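DTDP-4-dehydrorhamnose reductase (Sulfolobus tokodaii, PDB 2GGS) binds NADPH and probably uses it to reduce dTDP-4-dehydrorhamnose to dTDP-rhamnose. Local coordinates at residues S17-E22 and K188-I193; L194-L199 and I205-E210. All blocks are in the same frame, centred on the assembly; numbering follows the deposited sequence.

How the contacts relate
Contact 1 opens near the N terminus, on helix 11-20 just after the first strand of the Rossmann sheet. Its loop closes 166 residues later on helix 186-199, so most of the parallel sheet and its linking helices are made in between. Contact 2 follows in series: the next turns of that same helix, at 194-199, meet 205-210 after only a short link. The two neither nest nor cross. Helix 186-199 is common to both, with helix 11-20 against its first half and the end of edge strand 203-206 against its second. Leu189 and Ala192 touch Val207, and Leu20 touches Leu194, which joins the two contacts directly.

Contact 1: residues S17-E22 and K188-I193; sequences SRLLSE and KLASAI
Leu19 makes the whole contact with one methyl group, CD1, which meets the helix of 188-193 at Ala190 and Ser191. CD1 lies 3.6 Å from CB of Ala190 and 3.4 Å from the backbone N of Ser191, standing over the face of the peptide that joins the two residues. CB of Ser191 flanks the same methyl at 4.1 Å from Leu19 CD1. The approach is purely apolar on the leucine side, a branched tip laid on helix backbone and a small methyl. Leu19 gets there with CG anti to its carbonyl carbon (chi1 -67°) and an extended chi2 of 175°. Ala190 has little bulk, and the backbones come within 7.1 Å between CA of Leu19 and CA of Ser191.

Helix 11-20 follows the first strand of the NADPH-binding Rossmann fold, and this contact sets helix 186-199 against it. Ala190 also touches Glu15 and Leu16, and its side chain is about 4 Å from that of Leu12, a residue of the NADPH site; the side chain of Ala190 is about 10 Å from the bound NADPH.

Further out, Leu19 rests on Leu194, one helical turn beyond Ala190, and Leu20 reaches Leu197. The guanidinium of Arg18 has CG of Leu19 over one face, 3.8 Å above its plane and toward the rim, and its NH2 forms a salt bridge with Glu15. Behind Leu19, O of Ser17 accepts from OG of Ser21 at 2.7 Å and from the backbone N of Ser21, the two donors arriving at opposite faces of the carbonyl plane.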
loop_
_atom_site.group_PDB
_atom_site.type_symbol
_atom_site.label_atom_id
_atom_site.label_comp_id
_atom_site.label_asym_id
_atom_site.label_seq_id
_atom_site.Cartn_x
_atom_site.Cartn_y
_atom_site.Cartn_z
ATOM N N SER A 17 9.333 1.901 -9.479
ATOM C CA SER A 17 9.903 2.306 -10.750
ATOM C C SER A 17 11.423 2.542 -10.651
ATOM O O SER A 17 12.184 2.091 -11.497
ATOM C CB SER A 17 9.179 3.558 -11.237
ATOM O OG SER A 17 7.864 3.168 -11.599
ATOM N N ARG A 18 11.833 3.244 -9.596
ATOM C CA ARG A 18 13.217 3.657 -9.388
ATOM C C ARG A 18 14.079 2.407 -9.308
ATOM O O ARG A 18 15.126 2.303 -9.976
ATOM C CB ARG A 18 13.319 4.479 -8.099
ATOM C CG ARG A 18 14.731 5.029 -7.835
ATOM C CD ARG A 18 14.767 5.950 -6.608
ATOM N NE ARG A 18 14.342 5.306 -5.365
ATOM C CZ ARG A 18 15.058 4.423 -4.660
ATOM N NH1 ARG A 18 16.292 4.075 -5.033
ATOM N NH2 ARG A 18 14.540 3.901 -3.553
ATOM N N LEU A 19 13.605 1.444 -8.538
ATOM C CA LEU A 19 14.423 0.268 -8.213
ATOM C C LEU A 19 14.395 -0.772 -9.302
ATOM O O LEU A 19 15.437 -1.400 -9.629
ATOM C CB LEU A 19 13.969 -0.363 -6.903
ATOM C CG LEU A 19 14.178 0.443 -5.623
ATOM C CD1 LEU A 19 13.546 -0.341 -4.493
ATOM C CD2 LEU A 19 15.658 0.670 -5.385
ATOM N N LEU A 20 13.198 -1.010 -9.842
ATOM C CA LEU A 20 13.059 -2.008 -10.905
ATOM C C LEU A 20 13.766 -1.616 -12.196
ATOM O O LEU A 20 14.189 -2.484 -12.954
ATOM C CB LEU A 20 11.588 -2.317 -11.214
ATOM C CG LEU A 20 10.913 -3.301 -10.288
ATOM C CD1 LEU A 20 9.484 -3.495 -10.745
ATOM C CD2 LEU A 20 11.640 -4.627 -10.315
ATOM N N SER A 21 13.884 -0.323 -12.455
ATOM C CA SER A 21 14.474 0.161 -13.694
ATOM C C SER A 21 15.943 -0.222 -13.795
ATOM O O SER A 21 16.526 -0.127 -14.862
ATOM C CB SER A 21 14.361 1.677 -13.792
ATOM O OG SER A 21 13.025 2.053 -14.032
ATOM N N GLU A 22 16.540 -0.622 -12.673
ATOM C CA GLU A 22 17.935 -1.065 -12.697
ATOM C C GLU A 22 18.151 -2.345 -13.525
ATOM O O GLU A 22 19.199 -2.457 -14.199
ATOM C CB GLU A 22 18.508 -1.213 -11.276
ATOM C CG GLU A 22 18.575 0.083 -10.439
ATOM C CD GLU A 22 19.720 1.024 -10.851
ATOM O OE1 GLU A 22 20.729 0.554 -11.420
ATOM O OE2 GLU A 22 19.619 2.235 -10.587
ATOM N N LYS A 188 11.462 1.100 1.359
ATOM C CA LYS A 188 11.754 -0.218 1.946
ATOM C C LYS A 188 10.826 -1.293 1.432
ATOM O O LYS A 188 11.271 -2.415 1.114
ATOM C CB LYS A 188 11.725 -0.166 3.480
ATOM C CG LYS A 188 12.870 0.661 4.048
ATOM C CD LYS A 188 14.239 -0.028 3.854
ATOM C CE LYS A 188 15.323 0.781 4.562
ATOM N NZ LYS A 188 16.662 0.729 3.882
ATOM N N LEU A 189 9.535 -0.952 1.349
ATOM C CA LEU A 189 8.525 -1.845 0.743
ATOM C C LEU A 189 8.912 -2.181 -0.705
ATOM O O LEU A 189 8.847 -3.325 -1.103
ATOM C CB LEU A 189 7.124 -1.216 0.811
ATOM C CG LEU A 189 6.066 -2.169 0.231
ATOM C CD1 LEU A 189 6.138 -3.620 0.811
ATOM C CD2 LEU A 189 4.684 -1.570 0.424
ATOM N N ALA A 190 9.332 -1.188 -1.495
ATOM C CA ALA A 190 9.715 -1.440 -2.904
ATOM C C ALA A 190 10.888 -2.410 -2.998
ATOM O O ALA A 190 10.861 -3.335 -3.813
ATOM C CB ALA A 190 10.045 -0.173 -3.572
ATOM N N SER A 191 11.877 -2.195 -2.129
ATOM C CA SER A 191 13.056 -3.067 -2.073
ATOM C C SER A 191 12.644 -4.519 -1.747
ATOM O O SER A 191 13.161 -5.468 -2.379
ATOM C CB SER A 191 14.067 -2.525 -1.072
ATOM O OG SER A 191 15.178 -3.412 -0.999
ATOM N N ALA A 192 11.710 -4.694 -0.810
ATOM C CA ALA A 192 11.201 -6.031 -0.487
ATOM C C ALA A 192 10.505 -6.662 -1.659
ATOM O O ALA A 192 10.724 -7.831 -1.979
ATOM C CB ALA A 192 10.296 -5.986 0.716
ATOM N N ILE A 193 9.661 -5.869 -2.346
ATOM C CA ILE A 193 8.908 -6.396 -3.464
ATOM C C ILE A 193 9.845 -6.854 -4.590
ATOM O O ILE A 193 9.658 -7.957 -5.136
ATOM C CB ILE A 193 7.831 -5.372 -3.941
ATOM C CG1 ILE A 193 6.730 -5.266 -2.869
ATOM C CG2 ILE A 193 7.224 -5.803 -5.328
ATOM C CD1 ILE A 193 5.749 -4.054 -3.028
#

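Contact 2: residues L194-L199 and I205-E210; sequences LELLEL and IHVAGE
Leu196 meets Ile205 and Val207 where helix 186-199 packs on the last strand of the parallel Rossmann sheet, strand 203-206, and on the chain that leaves it. Helix and strand are consecutive in the chain and joined by a short link, the ordinary helix-to-strand step of an alpha/beta fold; within this chain the strand is an edge of the sheet.

The polar links run to other parts of the fold. Backbone bonds join Ile205 to Ile148 and Arg150, and Val207 to Arg150, tying this part of the chain to neighbouring strand 147-151. On the helix, the carboxylate of Glu195 accepts from the backbone of Ser260 and Thr261.

The contact across the segments is apolar and buried. Ile149 of the adjoining strand touches all three side chains, and Ala255 of helix 253-258 touches Ile205 and Val207. Leu196 and Ile205 reach toward each other tip to tip, CD2 of Leu196 standing 3.8 Å from CD1 of Ile205. In Ile205, CG1 anti to the backbone N (chi1 -171°) and an extended chi2 carry CD1 out to the helix. The two branches of Leu196 divide the work: CD2 takes the far end of Ile205, and CD1 faces the CG2 methyls of both Ile205 and Val207. CD1 of Leu196 lies 4.0 Å from CG2 of Ile205 and 3.9 Å from CG2 of Val207.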
loop_
_atom_site.group_PDB
_atom_site.type_symbol
_atom_site.label_atom_id
_atom_site.label_comp_id
_atom_site.label_asym_id
_atom_site.label_seq_id
_atom_site.Cartn_x
_atom_site.Cartn_y
_atom_site.Cartn_z
ATOM N N LEU A 194 10.888 -6.064 -4.877
ATOM C CA LEU A 194 11.915 -6.472 -5.833
ATOM C C LEU A 194 12.498 -7.853 -5.482
ATOM O O LEU A 194 12.646 -8.707 -6.361
ATOM C CB LEU A 194 13.048 -5.469 -5.884
ATOM C CG LEU A 194 13.647 -5.165 -7.269
ATOM C CD1 LEU A 194 14.853 -4.257 -7.203
ATOM C CD2 LEU A 194 13.963 -6.409 -8.059
ATOM N N GLU A 195 12.842 -8.059 -4.221
ATOM C CA GLU A 195 13.384 -9.380 -3.806
ATOM C C GLU A 195 12.378 -10.497 -4.031
ATOM O O GLU A 195 12.713 -11.615 -4.475
ATOM C CB GLU A 195 13.750 -9.369 -2.325
ATOM C CG GLU A 195 15.195 -9.149 -2.028
ATOM C CD GLU A 195 15.510 -9.446 -0.588
ATOM O OE1 GLU A 195 15.734 -10.640 -0.262
ATOM O OE2 GLU A 195 15.516 -8.486 0.210
ATOM N N LEU A 196 11.131 -10.215 -3.691
ATOM C CA LEU A 196 10.058 -11.189 -3.820
ATOM C C LEU A 196 9.856 -11.620 -5.266
ATOM O O LEU A 196 9.614 -12.793 -5.542
ATOM C CB LEU A 196 8.753 -10.631 -3.241
ATOM C CG LEU A 196 8.670 -10.710 -1.720
ATOM C CD1 LEU A 196 7.439 -9.960 -1.167
ATOM C CD2 LEU A 196 8.687 -12.162 -1.266
ATOM N N LEU A 197 9.937 -10.645 -6.176
ATOM C CA LEU A 197 9.767 -10.870 -7.614
ATOM C C LEU A 197 10.677 -11.939 -8.151
ATOM O O LEU A 197 10.206 -12.872 -8.818
ATOM C CB LEU A 197 10.055 -9.585 -8.393
ATOM C CG LEU A 197 8.979 -8.514 -8.287
ATOM C CD1 LEU A 197 9.085 -7.567 -9.468
ATOM C CD2 LEU A 197 7.607 -9.149 -8.238
ATOM N N GLU A 198 11.976 -11.756 -7.896
ATOM C CA GLU A 198 13.002 -12.688 -8.328
ATOM C C GLU A 198 12.602 -14.083 -7.899
ATOM O O GLU A 198 12.787 -15.021 -8.657
ATOM C CB GLU A 198 14.428 -12.330 -7.789
ATOM C CG GLU A 198 14.544 -11.143 -6.796
ATOM C CD GLU A 198 15.552 -11.362 -5.611
ATOM O OE1 GLU A 198 16.567 -10.601 -5.528
ATOM O OE2 GLU A 198 15.311 -12.256 -4.743
ATOM N N LEU A 199 12.030 -14.198 -6.693
ATOM C CA LEU A 199 11.661 -15.482 -6.081
ATOM C C LEU A 199 10.391 -16.133 -6.625
ATOM O O LEU A 199 10.166 -17.319 -6.383
ATOM C CB LEU A 199 11.551 -15.341 -4.559
ATOM C CG LEU A 199 12.830 -14.954 -3.813
ATOM C CD1 LEU A 199 12.539 -14.657 -2.369
ATOM C CD2 LEU A 199 13.925 -16.022 -3.939
ATOM N N ILE A 205 1.466 -12.845 1.533
ATOM C CA ILE A 205 2.662 -12.548 2.351
ATOM C C ILE A 205 2.494 -11.167 2.961
ATOM O O ILE A 205 2.013 -10.263 2.284
ATOM C CB ILE A 205 4.008 -12.703 1.576
ATOM C CG1 ILE A 205 5.250 -12.607 2.493
ATOM C CG2 ILE A 205 4.141 -11.641 0.461
ATOM C CD1 ILE A 205 6.559 -12.952 1.747
ATOM N N HIS A 206 2.829 -11.041 4.240
ATOM C CA HIS A 206 2.812 -9.735 4.922
ATOM C C HIS A 206 4.172 -9.101 4.865
ATOM O O HIS A 206 5.172 -9.714 5.286
ATOM C CB HIS A 206 2.385 -9.865 6.386
ATOM C CG HIS A 206 0.939 -10.192 6.553
ATOM N ND1 HIS A 206 0.357 -10.398 7.780
ATOM C CD2 HIS A 206 -0.048 -10.356 5.630
ATOM C CE1 HIS A 206 -0.933 -10.665 7.610
ATOM N NE2 HIS A 206 -1.208 -10.602 6.318
ATOM N N VAL A 207 4.243 -7.870 4.372
ATOM C CA VAL A 207 5.508 -7.128 4.359
ATOM C C VAL A 207 5.215 -5.715 4.917
ATOM O O VAL A 207 4.718 -4.854 4.199
ATOM C CB VAL A 207 6.156 -7.035 2.940
ATOM C CG1 VAL A 207 7.489 -6.335 3.010
ATOM C CG2 VAL A 207 6.325 -8.414 2.283
ATOM N N ALA A 208 5.512 -5.484 6.202
ATOM C CA ALA A 208 5.290 -4.179 6.828
ATOM C C ALA A 208 6.298 -3.919 7.953
ATOM O O ALA A 208 7.225 -4.718 8.146
ATOM C CB ALA A 208 3.863 -4.064 7.349
ATOM N N GLY A 209 6.119 -2.806 8.651
ATOM C CA GLY A 209 7.116 -2.316 9.609
ATOM C C GLY A 209 6.924 -2.917 10.994
ATOM O O GLY A 209 6.205 -3.858 11.168
ATOM N N GLU A 210 7.607 -2.352 11.981
ATOM C CA GLU A 210 7.445 -2.789 13.368
ATOM C C GLU A 210 6.182 -2.149 13.940
ATOM O O GLU A 210 5.826 -1.009 13.590
ATOM C CB GLU A 210 8.670 -2.345 14.187
ATOM C CG GLU A 210 9.985 -2.916 13.720
ATOM C CD GLU A 210 10.385 -4.145 14.525
ATOM O OE1 GLU A 210 11.413 -4.754 14.179
ATOM O OE2 GLU A 210 9.656 -4.522 15.475
#